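Local coordinates for trehalose synthase regulatory protein (Candida albicans, PDB 5HUS) that probably serves as a regulatory subunit in trehalose synthesis, and whose C-terminal domain belongs to the trehalose-phosphatase family of the HAD superfamily, at residues G271-N283 against A289-L301. Numbering follows the deposited sequence.
Sequences GNTLTVTLISSSN and AATYGVRGINELL
I279, L278 and R295 bury the most surface where two neighbouring parallel strands, 272-278 and 292-294, run side by side in the central sheet of a HAD-like α/β domain. The short strand 292-294 lies between 272-278 and 4-5, and on the other flank of 272-278 comes strand 243-250. A ladder of backbone bonds joins the pair: Y292 N to T275 O, T277 N to Y292 O, V294 N to T277 O and, past the end of the strand, I279 N to V294 O at 2.6 Å. The CG1 of I279, placed between its own backbone N and carbonyl carbon (chi1 63°), lies 3.3 Å from V294 O, and the extended branch carries CD1 over one face of the R295 guanidinium, toward its rim. Nearer the backbone, R295 CG packs 3.8 Å from I279 CG1, while NH2 forms a salt bridge with E284 in the connecting loop. L278, V294, V276 and Y292 share one face of the sheet. On it V276 CG2 meets V294 CG2 at 3.6 Å. L278 CD2 lies 3.6 Å from O of G296, the N-cap of helix 297-304. L274 CG packs 3.8 Å from CD2 of the Y292 ring, the two side chains crossing at about a right angle. On the opposite face A290 CB touches T277 CB. T275 OG1, which also bonds to N264 of helix 254-265, accepts a hydrogen bond from T291 N at 3.1 Å, and a water bridges T275 N to T291 OG1.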
loop_
_atom_site.group_PDB
_atom_site.type_symbol
_atom_site.label_atom_id
_atom_site.label_comp_id
_atom_site.label_asym_id
_atom_site.label_seq_id
_atom_site.Cartn_x
_atom_site.Cartn_y
_atom_site.Cartn_z
ATOM N N GLY A 271 0.214 15.230 -14.569
ATOM C CA GLY A 271 1.241 16.159 -15.010
ATOM C C GLY A 271 2.643 15.679 -14.695
ATOM O O GLY A 271 3.360 15.211 -15.578
ATOM N N ASN A 272 3.040 15.813 -13.433
ATOM C CA ASN A 272 4.272 15.204 -12.957
ATOM C C ASN A 272 3.961 13.947 -12.157
ATOM O O ASN A 272 3.108 13.972 -11.271
ATOM C CB ASN A 272 5.075 16.185 -12.105
ATOM C CG ASN A 272 5.902 17.130 -12.942
ATOM O OD1 ASN A 272 5.725 17.212 -14.157
ATOM N ND2 ASN A 272 6.820 17.844 -12.299
ATOM N N THR A 273 4.620 12.847 -12.508
ATOM C CA THR A 273 4.507 11.600 -11.757
ATOM C C THR A 273 5.905 11.051 -11.546
ATOM O O THR A 273 6.801 11.284 -12.356
ATOM C CB THR A 273 3.623 10.537 -12.470
ATOM O OG1 THR A 273 4.262 10.098 -13.678
ATOM C CG2 THR A 273 2.246 11.102 -12.800
ATOM N N LEU A 274 6.106 10.345 -10.443
ATOM C CA LEU A 274 7.401 9.750 -10.167
ATOM C C LEU A 274 7.187 8.478 -9.367
ATOM O O LEU A 274 6.437 8.464 -8.399
ATOM C CB LEU A 274 8.306 10.730 -9.408
ATOM C CG LEU A 274 9.779 10.375 -9.149
ATOM C CD1 LEU A 274 10.582 11.650 -8.916
ATOM C CD2 LEU A 274 9.955 9.434 -7.958
ATOM N N THR A 275 7.841 7.409 -9.791
ATOM C CA THR A 275 7.828 6.166 -9.043
ATOM C C THR A 275 9.260 5.812 -8.663
ATOM O O THR A 275 10.175 5.928 -9.482
ATOM C CB THR A 275 7.197 5.023 -9.849
ATOM O OG1 THR A 275 7.801 4.965 -11.146
ATOM C CG2 THR A 275 5.699 5.250 -10.010
ATOM N N VAL A 276 9.452 5.393 -7.419
ATOM C CA VAL A 276 10.781 5.034 -6.940
ATOM C C VAL A 276 10.694 3.808 -6.040
ATOM O O VAL A 276 9.785 3.693 -5.212
ATOM C CB VAL A 276 11.453 6.211 -6.187
ATOM C CG1 VAL A 276 10.531 6.767 -5.109
ATOM C CG2 VAL A 276 12.782 5.782 -5.591
ATOM N N THR A 277 11.615 2.871 -6.227
ATOM C CA THR A 277 11.621 1.668 -5.417
ATOM C C THR A 277 12.870 1.582 -4.556
ATOM O O THR A 277 13.939 2.044 -4.951
ATOM C CB THR A 277 11.526 0.390 -6.276
ATOM O OG1 THR A 277 11.456 -0.751 -5.413
ATOM C CG2 THR A 277 12.734 0.242 -7.197
ATOM N N LEU A 278 12.703 1.011 -3.370
ATOM C CA LEU A 278 13.826 0.629 -2.526
ATOM C C LEU A 278 14.512 -0.583 -3.134
ATOM O O LEU A 278 13.854 -1.561 -3.484
ATOM C CB LEU A 278 13.350 0.328 -1.105
ATOM C CG LEU A 278 12.941 1.550 -0.283
ATOM C CD1 LEU A 278 12.082 1.140 0.904
ATOM C CD2 LEU A 278 14.181 2.282 0.190
ATOM N N ILE A 279 15.830 -0.504 -3.284
ATOM C CA ILE A 279 16.607 -1.607 -3.835
ATOM C C ILE A 279 17.717 -1.991 -2.869
ATOM O O ILE A 279 18.082 -1.210 -1.988
ATOM C CB ILE A 279 17.216 -1.252 -5.201
ATOM C CG1 ILE A 279 18.209 -0.097 -5.063
ATOM C CG2 ILE A 279 16.126 -0.898 -6.196
ATOM C CD1 ILE A 279 18.777 0.378 -6.383
ATOM N N SER A 280 18.258 -3.191 -3.035
ATOM C CA SER A 280 19.268 -3.685 -2.112
ATOM C C SER A 280 20.274 -4.606 -2.783
ATOM O O SER A 280 20.234 -4.827 -3.994
ATOM C CB SER A 280 18.605 -4.428 -0.950
ATOM O OG SER A 280 18.071 -5.669 -1.383
ATOM N N SER A 281 21.186 -5.129 -1.972
ATOM C CA SER A 281 22.040 -6.233 -2.376
ATOM C C SER A 281 21.577 -7.491 -1.640
ATOM O O SER A 281 21.782 -7.619 -0.432
ATOM C CB SER A 281 23.510 -5.933 -2.076
ATOM O OG SER A 281 23.964 -4.815 -2.819
ATOM N N SER A 282 20.945 -8.409 -2.368
ATOM C CA SER A 282 20.762 -8.255 -3.807
ATOM C C SER A 282 19.359 -8.610 -4.288
ATOM O O SER A 282 18.965 -9.778 -4.294
ATOM C CB SER A 282 21.784 -9.109 -4.564
ATOM O OG SER A 282 21.551 -9.060 -5.962
ATOM N N ASN A 283 18.611 -7.586 -4.686
ATOM C CA ASN A 283 17.416 -7.765 -5.500
ATOM C C ASN A 283 17.586 -6.937 -6.767
ATOM O O ASN A 283 16.614 -6.497 -7.382
ATOM C CB ASN A 283 16.146 -7.371 -4.735
ATOM C CG ASN A 283 16.241 -5.996 -4.093
ATOM O OD1 ASN A 283 16.902 -5.091 -4.609
ATOM N ND2 ASN A 283 15.565 -5.831 -2.960
ATOM N N ALA A 289 8.767 -1.736 -12.679
ATOM C CA ALA A 289 8.249 -0.647 -13.492
ATOM C C ALA A 289 8.558 0.706 -12.858
ATOM O O ALA A 289 8.280 1.748 -13.451
ATOM C CB ALA A 289 6.756 -0.799 -13.701
ATOM N N ALA A 290 9.126 0.691 -11.652
ATOM C CA ALA A 290 9.557 1.930 -11.013
ATOM C C ALA A 290 10.625 2.605 -11.870
ATOM O O ALA A 290 11.494 1.938 -12.427
ATOM C CB ALA A 290 10.085 1.670 -9.603
ATOM N N THR A 291 10.554 3.925 -11.980
ATOM C CA THR A 291 11.541 4.663 -12.766
ATOM C C THR A 291 12.868 4.784 -12.029
ATOM O O THR A 291 13.937 4.614 -12.622
ATOM C CB THR A 291 11.043 6.076 -13.117
ATOM O OG1 THR A 291 9.752 5.992 -13.730
ATOM C CG2 THR A 291 12.017 6.774 -14.065
ATOM N N TYR A 292 12.791 5.068 -10.732
ATOM C CA TYR A 292 13.976 5.346 -9.919
ATOM C C TYR A 292 14.206 4.297 -8.840
ATOM O O TYR A 292 13.280 3.587 -8.446
ATOM C CB TYR A 292 13.849 6.718 -9.257
ATOM C CG TYR A 292 13.812 7.887 -10.210
ATOM C CD1 TYR A 292 14.977 8.561 -10.558
ATOM C CD2 TYR A 292 12.611 8.334 -10.746
ATOM C CE1 TYR A 292 14.947 9.641 -11.426
ATOM C CE2 TYR A 292 12.570 9.409 -11.613
ATOM C CZ TYR A 292 13.740 10.060 -11.949
ATOM O OH TYR A 292 13.701 11.137 -12.813
ATOM N N GLY A 293 15.439 4.213 -8.349
ATOM C CA GLY A 293 15.751 3.339 -7.227
ATOM C C GLY A 293 16.537 4.039 -6.125
ATOM O O GLY A 293 17.355 4.916 -6.405
ATOM N N VAL A 294 16.272 3.664 -4.874
ATOM C CA VAL A 294 17.065 4.106 -3.722
ATOM C C VAL A 294 17.524 2.898 -2.924
ATOM O O VAL A 294 16.805 1.909 -2.822
ATOM C CB VAL A 294 16.286 5.035 -2.763
ATOM C CG1 VAL A 294 16.581 6.495 -3.052
ATOM C CG2 VAL A 294 14.796 4.731 -2.795
ATOM N N ARG A 295 18.707 2.981 -2.324
ATOM C CA ARG A 295 19.271 1.811 -1.662
ATOM C C ARG A 295 18.959 1.730 -0.170
ATOM O O ARG A 295 19.254 0.722 0.469
ATOM C CB ARG A 295 20.783 1.768 -1.890
ATOM C CG ARG A 295 21.122 1.637 -3.358
ATOM C CD ARG A 295 22.506 1.074 -3.606
ATOM N NE ARG A 295 22.599 0.545 -4.964
ATOM C CZ ARG A 295 22.557 -0.750 -5.266
ATOM N NH1 ARG A 295 22.446 -1.656 -4.303
ATOM N NH2 ARG A 295 22.636 -1.140 -6.531
ATOM N N GLY A 296 18.346 2.773 0.380
ATOM C CA GLY A 296 17.964 2.759 1.783
ATOM C C GLY A 296 16.822 3.700 2.109
ATOM O O GLY A 296 16.557 4.649 1.374
ATOM N N ILE A 297 16.147 3.450 3.226
ATOM C CA ILE A 297 15.014 4.278 3.619
ATOM C C ILE A 297 15.458 5.667 4.092
ATOM O O ILE A 297 14.775 6.660 3.842
ATOM C CB ILE A 297 14.171 3.589 4.718
ATOM C CG1 ILE A 297 12.965 4.450 5.094
ATOM C CG2 ILE A 297 15.018 3.266 5.942
ATOM C CD1 ILE A 297 11.786 3.652 5.598
ATOM N N ASN A 298 16.602 5.750 4.765
ATOM C CA ASN A 298 17.088 7.050 5.203
ATOM C C ASN A 298 17.413 7.936 4.005
ATOM O O ASN A 298 17.147 9.136 4.021
ATOM C CB ASN A 298 18.314 6.902 6.111
ATOM C CG ASN A 298 17.959 6.327 7.470
ATOM O OD1 ASN A 298 17.095 5.456 7.581
ATOM N ND2 ASN A 298 18.619 6.817 8.514
ATOM N N GLU A 299 17.967 7.333 2.960
ATOM C CA GLU A 299 18.301 8.073 1.757
ATOM C C GLU A 299 17.034 8.572 1.071
ATOM O O GLU A 299 16.974 9.715 0.609
ATOM C CB GLU A 299 19.117 7.213 0.793
ATOM C CG GLU A 299 19.613 7.996 -0.417
ATOM C CD GLU A 299 20.352 7.132 -1.410
ATOM O OE1 GLU A 299 20.240 5.889 -1.320
ATOM O OE2 GLU A 299 21.046 7.697 -2.283
ATOM N N LEU A 300 16.026 7.707 1.016
ATOM C CA LEU A 300 14.738 8.070 0.440
ATOM C C LEU A 300 14.136 9.269 1.164
ATOM O O LEU A 300 13.749 10.248 0.534
ATOM C CB LEU A 300 13.773 6.886 0.500
ATOM C CG LEU A 300 12.326 7.162 0.086
ATOM C CD1 LEU A 300 12.245 7.476 -1.395
ATOM C CD2 LEU A 300 11.433 5.974 0.436
ATOM N N LEU A 301 14.063 9.186 2.489
ATOM C CA LEU A 301 13.407 10.228 3.274
ATOM C C LEU A 301 14.203 11.538 3.251
ATOM O O LEU A 301 13.625 12.624 3.259
ATOM C CB LEU A 301 13.182 9.755 4.714
ATOM C CG LEU A 301 12.280 8.524 4.857
ATOM C CD1 LEU A 301 12.046 8.157 6.318
ATOM C CD2 LEU A 301 10.956 8.745 4.140
HETATM O O HOH W 1 8.605 8.071 -12.791
#